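Local atomic coordinates of peptide-binding protein (Photobacterium damsela subsp. piscicida, PDB entry 6SQX), a protein that cleaves the peptidoglycan of potentially competing bacteria as a secreted cell wall hydrolase of the NlpC/P60 endopeptidase type. Residues N57-F60 and N61-Y65; N89-K92 and L93-T97; L128-F131 and P132-P135. One frame throughout, in Å; residues are numbered along the deposited sequence.

Contact 1: residues N57-F60 and N61-Y65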
loop_
_atom_site.group_PDB
_atom_site.type_symbol
_atom_site.label_atom_id
_atom_site.label_comp_id
_atom_site.label_asym_id
_atom_site.label_seq_id
_atom_site.Cartn_x
_atom_site.Cartn_y
_atom_site.Cartn_z
ATOM N N ASN A 57 17.421 -6.001 -2.589
ATOM C CA ASN A 57 17.720 -4.717 -1.956
ATOM C C ASN A 57 18.262 -3.717 -2.982
ATOM O O ASN A 57 17.948 -2.527 -2.910
ATOM C CB ASN A 57 18.756 -4.886 -0.840
ATOM C CG ASN A 57 18.248 -5.616 0.406
ATOM O OD1 ASN A 57 19.100 -6.074 1.202
ATOM N ND2 ASN A 57 16.912 -5.720 0.601
ATOM N N GLU A 58 19.076 -4.183 -3.947
ATOM C CA GLU A 58 19.539 -3.284 -5.006
ATOM C C GLU A 58 18.365 -2.773 -5.832
ATOM O O GLU A 58 18.286 -1.577 -6.162
ATOM C CB GLU A 58 20.564 -4.000 -5.884
ATOM C CG GLU A 58 21.905 -4.129 -5.186
ATOM C CD GLU A 58 22.894 -4.936 -5.986
ATOM O OE1 GLU A 58 22.629 -5.141 -7.200
ATOM O OE2 GLU A 58 23.929 -5.350 -5.414
ATOM N N TYR A 59 17.428 -3.660 -6.167
ATOM C CA TYR A 59 16.253 -3.216 -6.902
ATOM C C TYR A 59 15.467 -2.204 -6.084
ATOM O O TYR A 59 15.074 -1.155 -6.597
ATOM C CB TYR A 59 15.385 -4.411 -7.304
ATOM C CG TYR A 59 14.137 -4.079 -8.064
ATOM C CD1 TYR A 59 14.201 -3.537 -9.340
ATOM C CD2 TYR A 59 12.870 -4.325 -7.517
ATOM C CE1 TYR A 59 13.051 -3.251 -10.056
ATOM C CE2 TYR A 59 11.705 -4.039 -8.221
ATOM C CZ TYR A 59 11.796 -3.490 -9.502
ATOM O OH TYR A 59 10.649 -3.204 -10.203
ATOM N N PHE A 60 15.253 -2.494 -4.782
ATOM C CA PHE A 60 14.570 -1.540 -3.913
ATOM C C PHE A 60 15.219 -0.155 -3.977
ATOM O O PHE A 60 14.524 0.861 -4.104
ATOM C CB PHE A 60 14.504 -2.066 -2.464
ATOM C CG PHE A 60 13.750 -1.164 -1.535
ATOM C CD1 PHE A 60 14.346 -0.010 -1.022
ATOM C CD2 PHE A 60 12.440 -1.471 -1.168
ATOM C CE1 PHE A 60 13.626 0.861 -0.206
ATOM C CE2 PHE A 60 11.720 -0.618 -0.338
ATOM C CZ PHE A 60 12.325 0.557 0.148
ATOM N N ASN A 61 16.541 -0.089 -3.824
ATOM C CA ASN A 61 17.185 1.224 -3.817
ATOM C C ASN A 61 16.986 1.951 -5.147
ATOM O O ASN A 61 16.717 3.156 -5.168
ATOM C CB ASN A 61 18.654 1.102 -3.424
ATOM C CG ASN A 61 18.840 0.958 -1.891
ATOM O OD1 ASN A 61 17.923 1.261 -1.107
ATOM N ND2 ASN A 61 20.028 0.527 -1.470
ATOM N N THR A 62 17.042 1.222 -6.270
ATOM C CA THR A 62 16.821 1.874 -7.557
ATOM C C THR A 62 15.418 2.442 -7.648
ATOM O O THR A 62 15.228 3.592 -8.067
ATOM C CB THR A 62 17.065 0.891 -8.694
ATOM O OG1 THR A 62 18.443 0.480 -8.665
ATOM C CG2 THR A 62 16.764 1.565 -10.059
ATOM N N GLN A 63 14.415 1.662 -7.218
ATOM C CA GLN A 63 13.042 2.121 -7.369
ATOM C C GLN A 63 12.710 3.200 -6.350
ATOM O O GLN A 63 12.006 4.179 -6.663
ATOM C CB GLN A 63 12.049 0.955 -7.201
ATOM C CG GLN A 63 12.293 -0.243 -8.165
ATOM C CD GLN A 63 12.321 0.159 -9.649
ATOM O OE1 GLN A 63 13.247 0.821 -10.096
ATOM N NE2 GLN A 63 11.288 -0.237 -10.401
ATOM N N TYR A 64 13.175 2.994 -5.111
ATOM C CA TYR A 64 12.817 3.890 -4.012
ATOM C C TYR A 64 13.432 5.277 -4.191
ATOM O O TYR A 64 12.793 6.293 -3.867
ATOM C CB TYR A 64 13.300 3.284 -2.698
ATOM C CG TYR A 64 12.882 4.012 -1.449
ATOM C CD1 TYR A 64 11.559 3.975 -1.015
ATOM C CD2 TYR A 64 13.824 4.673 -0.655
ATOM C CE1 TYR A 64 11.172 4.592 0.188
ATOM C CE2 TYR A 64 13.443 5.290 0.521
ATOM C CZ TYR A 64 12.114 5.262 0.910
ATOM O OH TYR A 64 11.714 5.850 2.107
ATOM N N TYR A 65 14.659 5.341 -4.717
ATOM C CA TYR A 65 15.341 6.618 -4.954
ATOM C C TYR A 65 15.193 7.133 -6.381
ATOM O O TYR A 65 15.872 8.102 -6.745
ATOM C CB TYR A 65 16.833 6.519 -4.575
ATOM C CG TYR A 65 17.023 6.292 -3.081
ATOM C CD1 TYR A 65 16.817 7.328 -2.168
ATOM C CD2 TYR A 65 17.408 5.044 -2.587
ATOM C CE1 TYR A 65 16.996 7.125 -0.788
ATOM C CE2 TYR A 65 17.567 4.843 -1.222
ATOM C CZ TYR A 65 17.375 5.887 -0.337
ATOM O OH TYR A 65 17.557 5.666 1.044
#
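F60, the residue most covered in this contact, touches Y64 one helical turn on. Both side chains leave the backbone with CG anti to N (chi1 -177° in F60), which makes them run side by side and point the same way. Their planes stay within 28° of parallel but are slid so far apart that the rings barely overlap, with 5.0 Å between the F60 and Y64 ring centroids. F60 CE1 sits over a face of Y64, 3.5 Å from Y64 CG. Beneath them the helical bond from Y64 N to F60 O is short, at 2.7 Å.

N61 borders the same phenylalanine differently. Its OD1 lies in the plane of the F60 ring at the edge, 3.8 Å from CD1 of F60, so the carbonyl oxygen faces the electropositive rim rather than the pi cloud. The N61 amide is turned steeply against that ring, and its backbone N bonds to N57 O at 3.0 Å.

Y59, on another side of the helix, receives Q63. The glutamine chain bends at its second torsion (chi2 -55°) and folds over the phenol, bringing CG within 3.7 Å of the Y59 ring centroid in a CH-pi contact. The amide continues over the CE1-CZ side of the ring, its plane moderately tilted; Q63 NE2 is bonded to P81 O, which helps to fix its rotation.

This is the C-terminal half of helix 50-64, wedged between different parts of the chain: F60 meets W292 and W338, the latter within the NlpC/P60 region, while Y64 rests on P186 of the SH3 region. Aromatic residues suit such a place, because broad apolar surfaces can pack on several neighbours while the carbonyls of N57 to N61 are paired by helical bonds.

Contact 2: residues N89-K92 and L93-T97. With EDO (1,2-ethanediol), chain I.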
loop_
_atom_site.group_PDB
_atom_site.type_symbol
_atom_site.label_atom_id
_atom_site.label_comp_id
_atom_site.label_asym_id
_atom_site.label_seq_id
_atom_site.Cartn_x
_atom_site.Cartn_y
_atom_site.Cartn_z
ATOM N N ASN A 89 1.756 9.909 -19.048
ATOM C CA ASN A 89 1.909 11.363 -19.076
ATOM C C ASN A 89 1.128 12.005 -17.925
ATOM O O ASN A 89 -0.088 11.804 -17.801
ATOM C CB ASN A 89 1.430 11.892 -20.431
ATOM C CG ASN A 89 1.605 13.384 -20.559
ATOM O OD1 ASN A 89 0.711 14.153 -20.231
ATOM N ND2 ASN A 89 2.769 13.807 -21.065
ATOM N N ILE A 90 1.834 12.778 -17.081
ATOM C CA ILE A 90 1.233 13.302 -15.847
ATOM C C ILE A 90 0.109 14.271 -16.160
ATOM O O ILE A 90 -0.975 14.194 -15.564
ATOM C CB ILE A 90 2.292 13.933 -14.922
ATOM C CG1 ILE A 90 3.248 12.832 -14.430
ATOM C CG2 ILE A 90 1.620 14.748 -13.769
ATOM C CD1 ILE A 90 4.472 13.304 -13.659
ATOM N N LEU A 91 0.325 15.177 -17.132
ATOM C CA LEU A 91 -0.714 16.154 -17.438
ATOM C C LEU A 91 -1.977 15.465 -17.959
ATOM O O LEU A 91 -3.103 15.835 -17.582
ATOM C CB LEU A 91 -0.182 17.184 -18.438
ATOM C CG LEU A 91 -1.117 18.336 -18.848
ATOM C CD1 LEU A 91 -1.600 19.090 -17.588
ATOM C CD2 LEU A 91 -0.365 19.259 -19.817
ATOM N N LYS A 92 -1.812 14.425 -18.783
ATOM C CA LYS A 92 -2.976 13.656 -19.242
ATOM C C LYS A 92 -3.721 13.039 -18.060
ATOM O O LYS A 92 -4.955 13.108 -17.983
ATOM C CB LYS A 92 -2.545 12.572 -20.237
ATOM C CG LYS A 92 -3.675 11.654 -20.691
ATOM C CD LYS A 92 -3.140 10.484 -21.524
ATOM C CE LYS A 92 -4.261 9.725 -22.231
ATOM N NZ LYS A 92 -5.364 9.282 -21.329
ATOM N N LEU A 93 -2.981 12.415 -17.129
ATOM C CA LEU A 93 -3.633 11.805 -15.963
ATOM C C LEU A 93 -4.387 12.846 -15.145
ATOM O O LEU A 93 -5.472 12.567 -14.625
ATOM C CB LEU A 93 -2.610 11.066 -15.093
ATOM C CG LEU A 93 -2.039 9.731 -15.599
ATOM C CD1 LEU A 93 -1.062 9.105 -14.567
ATOM C CD2 LEU A 93 -3.117 8.709 -15.967
ATOM N N GLU A 94 -3.807 14.036 -14.977
ATOM C CA GLU A 94 -4.486 15.087 -14.232
ATOM C C GLU A 94 -5.769 15.507 -14.916
ATOM O O GLU A 94 -6.822 15.623 -14.275
ATOM C CB GLU A 94 -3.559 16.280 -14.035
ATOM C CG GLU A 94 -2.364 15.947 -13.125
ATOM C CD GLU A 94 -2.804 15.519 -11.737
ATOM O OE1 GLU A 94 -3.444 16.354 -11.051
ATOM O OE2 GLU A 94 -2.504 14.359 -11.366
ATOM N N ASN A 95 -5.702 15.729 -16.222
ATOM C CA ASN A 95 -6.908 16.101 -16.965
ATOM C C ASN A 95 -7.951 14.987 -16.941
ATOM O O ASN A 95 -9.153 15.257 -16.819
ATOM C CB ASN A 95 -6.561 16.491 -18.406
ATOM C CG ASN A 95 -5.930 17.868 -18.497
ATOM O OD1 ASN A 95 -6.438 18.839 -17.931
ATOM N ND2 ASN A 95 -4.828 17.961 -19.220
ATOM N N ASP A 96 -7.504 13.726 -17.056
ATOM C CA ASP A 96 -8.418 12.590 -16.960
ATOM C C ASP A 96 -9.122 12.553 -15.610
ATOM O O ASP A 96 -10.304 12.198 -15.536
ATOM C CB ASP A 96 -7.669 11.270 -17.159
ATOM C CG ASP A 96 -7.229 11.038 -18.597
ATOM O OD1 ASP A 96 -7.626 11.797 -19.496
ATOM O OD2 ASP A 96 -6.483 10.073 -18.808
ATOM N N THR A 97 -8.407 12.887 -14.530
ATOM C CA THR A 97 -9.012 12.825 -13.200
ATOM C C THR A 97 -10.072 13.902 -13.035
ATOM O O THR A 97 -11.172 13.632 -12.530
ATOM C CB THR A 97 -7.915 12.949 -12.137
ATOM O OG1 THR A 97 -6.958 11.904 -12.339
ATOM C CG2 THR A 97 -8.490 12.839 -10.724
HETATM C C1 EDO I . -4.229 10.065 -11.101
HETATM O O1 EDO I . -5.347 10.656 -10.421
HETATM C C2 EDO I . -3.134 9.838 -10.071
HETATM O O2 EDO I . -3.155 10.944 -9.174
#
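The carboxylate of D96 has K92 on two sides: the carbonyl oxygen of K92 lies over one face, 3.1 Å from D96 CG, while the lysine ammonium comes to OD2 on its syn lone pair. That salt bridge measures 2.9 Å from K92 NZ to D96 OD2. The lysine runs extended and turns only at its last torsion (chi4 -53°), which swings NZ back to the acid one turn on; D96 OD1 is bridged to R99. On the neighbouring side, the amide of N95 meets L91 obliquely, with ND2 3.7 Å from L91 CG.

The segment is the first part of helix 90-102, entered directly from strand 87-89, and N89 is its N-cap. N89 OD1 accepts from K92 N at 2.9 Å, with the donor in the plane of the side-chain carbonyl, so asparagine satisfies an amide that has no helical partner before it. I90, L93 and E94 face L207 of the SH3 region, and I90 and E94 also meet L200. E94, bent back along the helix, bonds W209 through OE1, which gives this buried acid a polar partner.

L93 O is gripped twice, by T97 N and by T97 OG1 from opposite faces of its plane, the hydroxyl at 2.8 Å. An ethanediol, probably from the crystallisation liquor, donates through O1 to the same T97 OG1 and also binds L207 O.

Contact 3: residues L128-F131 and P132-P135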
loop_
_atom_site.group_PDB
_atom_site.type_symbol
_atom_site.label_atom_id
_atom_site.label_comp_id
_atom_site.label_asym_id
_atom_site.label_seq_id
_atom_site.Cartn_x
_atom_site.Cartn_y
_atom_site.Cartn_z
ATOM N N LEU A 128 -3.741 23.950 -14.225
ATOM C CA LEU A 128 -2.962 23.117 -15.145
ATOM C C LEU A 128 -2.451 23.858 -16.370
ATOM O O LEU A 128 -1.553 23.338 -17.049
ATOM C CB LEU A 128 -3.774 21.891 -15.594
ATOM C CG LEU A 128 -4.120 20.913 -14.480
ATOM C CD1 LEU A 128 -4.915 19.731 -15.022
ATOM C CD2 LEU A 128 -2.814 20.462 -13.808
ATOM N N LYS A 129 -2.970 25.047 -16.654
ATOM C CA LYS A 129 -2.424 25.792 -17.780
ATOM C C LYS A 129 -0.946 26.124 -17.575
ATOM O O LYS A 129 -0.222 26.344 -18.558
ATOM C CB LYS A 129 -3.261 27.044 -18.069
ATOM C CG LYS A 129 -3.265 28.061 -16.938
ATOM C CD LYS A 129 -3.931 29.368 -17.385
ATOM C CE LYS A 129 -3.726 30.486 -16.364
ATOM N NZ LYS A 129 -4.534 30.302 -15.122
ATOM N N SER A 130 -0.480 26.167 -16.334
ATOM C CA SER A 130 0.914 26.466 -16.031
ATOM C C SER A 130 1.756 25.213 -15.772
ATOM O O SER A 130 2.897 25.328 -15.329
ATOM C CB SER A 130 0.999 27.416 -14.828
ATOM O OG SER A 130 0.587 26.766 -13.633
ATOM N N PHE A 131 1.233 24.032 -16.073
ATOM C CA PHE A 131 1.903 22.789 -15.715
ATOM C C PHE A 131 3.189 22.596 -16.518
ATOM O O PHE A 131 3.197 22.802 -17.741
ATOM C CB PHE A 131 0.976 21.605 -16.014
ATOM C CG PHE A 131 1.581 20.252 -15.654
ATOM C CD1 PHE A 131 2.399 19.577 -16.559
ATOM C CD2 PHE A 131 1.374 19.678 -14.389
ATOM C CE1 PHE A 131 2.991 18.357 -16.234
ATOM C CE2 PHE A 131 1.945 18.456 -14.079
ATOM C CZ PHE A 131 2.758 17.787 -14.983
ATOM N N PRO A 132 4.285 22.147 -15.877
ATOM C CA PRO A 132 4.464 21.987 -14.430
ATOM C C PRO A 132 5.041 23.292 -13.876
ATOM O O PRO A 132 6.011 23.814 -14.454
ATOM C CB PRO A 132 5.471 20.831 -14.346
ATOM C CG PRO A 132 6.344 20.991 -15.570
ATOM C CD PRO A 132 5.428 21.590 -16.640
ATOM N N ASN A 133 4.460 23.855 -12.814
ATOM C CA ASN A 133 4.834 25.210 -12.417
ATOM C C ASN A 133 5.891 25.280 -11.326
ATOM O O ASN A 133 6.223 26.391 -10.886
ATOM C CB ASN A 133 3.615 26.062 -12.052
ATOM C CG ASN A 133 2.946 25.612 -10.773
ATOM O OD1 ASN A 133 3.511 24.850 -9.981
ATOM N ND2 ASN A 133 1.728 26.097 -10.555
ATOM N N ILE A 134 6.457 24.155 -10.905
ATOM C CA ILE A 134 7.572 24.151 -9.956
ATOM C C ILE A 134 8.868 24.054 -10.755
ATOM O O ILE A 134 9.078 23.053 -11.446
ATOM C CB ILE A 134 7.457 23.011 -8.933
ATOM C CG1 ILE A 134 6.252 23.273 -8.026
ATOM C CG2 ILE A 134 8.757 22.914 -8.099
ATOM C CD1 ILE A 134 6.016 22.228 -6.958
ATOM N N PRO A 135 9.739 25.061 -10.716
ATOM C CA PRO A 135 10.960 24.986 -11.528
ATOM C C PRO A 135 11.835 23.825 -11.086
ATOM O O PRO A 135 11.783 23.388 -9.934
ATOM C CB PRO A 135 11.661 26.323 -11.249
ATOM C CG PRO A 135 10.630 27.197 -10.607
ATOM C CD PRO A 135 9.659 26.296 -9.923
#
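A first torsion of -179° sets F131 CG anti to its own amide nitrogen and beside the carbonyl, and the peptide bond that follows is cis; together they fold P132 back over the phenylalanine ring. P132 CB stands 3.9 Å from the F131 ring centroid, only 7° from the normal, in a CH-pi contact over the centre of one face. The pyrrolidine also touches the ring with CD, 3.6 Å from F131 CD1, and the two side chains cross at about a right angle. An aromatic residue before a cis proline is well suited to this, since the polarised C-H groups of proline meet the electron-rich face.

S130 and N133 flank the pair. Each has its first torsion near +69°, the crowded position between N and C, which leaves S130 OG and the N133 amide on the same side of the turn. N133 ND2 reaches S130 OG in a weak bond of 3.4 Å, bent to 141°. Stronger partners lie outside: S130 OG is bonded to N127 O, N133 OD1 accepts from M192 N, and the backbone N of N133 bonds to H191 ND1.

With a cis proline in third place and only 5.5 Å between the CA atoms of S130 and N133, residues 130-133 form a type VI turn. It follows a short 3-10 segment, where F131 N bonds to L128 O at 3.0 Å, and reverses the chain between helix 118-126 and strand 142-145. F131 reaches inward to I90 and L200, and its ring meets that of H191.

The weak Ser-Asn bond probably adds little; the cis peptide and the packing of proline on phenylalanine are consistent with setting the turn's shape, and the asparagine bonds tie it to strand 186-192.

How the contacts relate
Contacts 2 and 3 are neighbours, with centres about 13 Å apart, and they touch: L91 CD1 lies 3.9 Å from F131 CG, and L128 packs on E94 and N95. Both rest on strand 198-203, so helix 90-102 and the cis-proline turn cover adjoining parts of the SH3 region. Contact 1, its centre about 26 Å from that of contact 2, reaches the region at P186 of strand 186-192, the strand that also receives contact 3. Contacts 1 and 2 are partly buried, contact 3 lies at the surface. Contact 1 is the most aromatic; contact 2 has an inner side of I90, L93 and the acid E94 and a more exposed K92-D96 pair; contact 3 is a cis-proline turn, its polar groups bonded largely outside the segments.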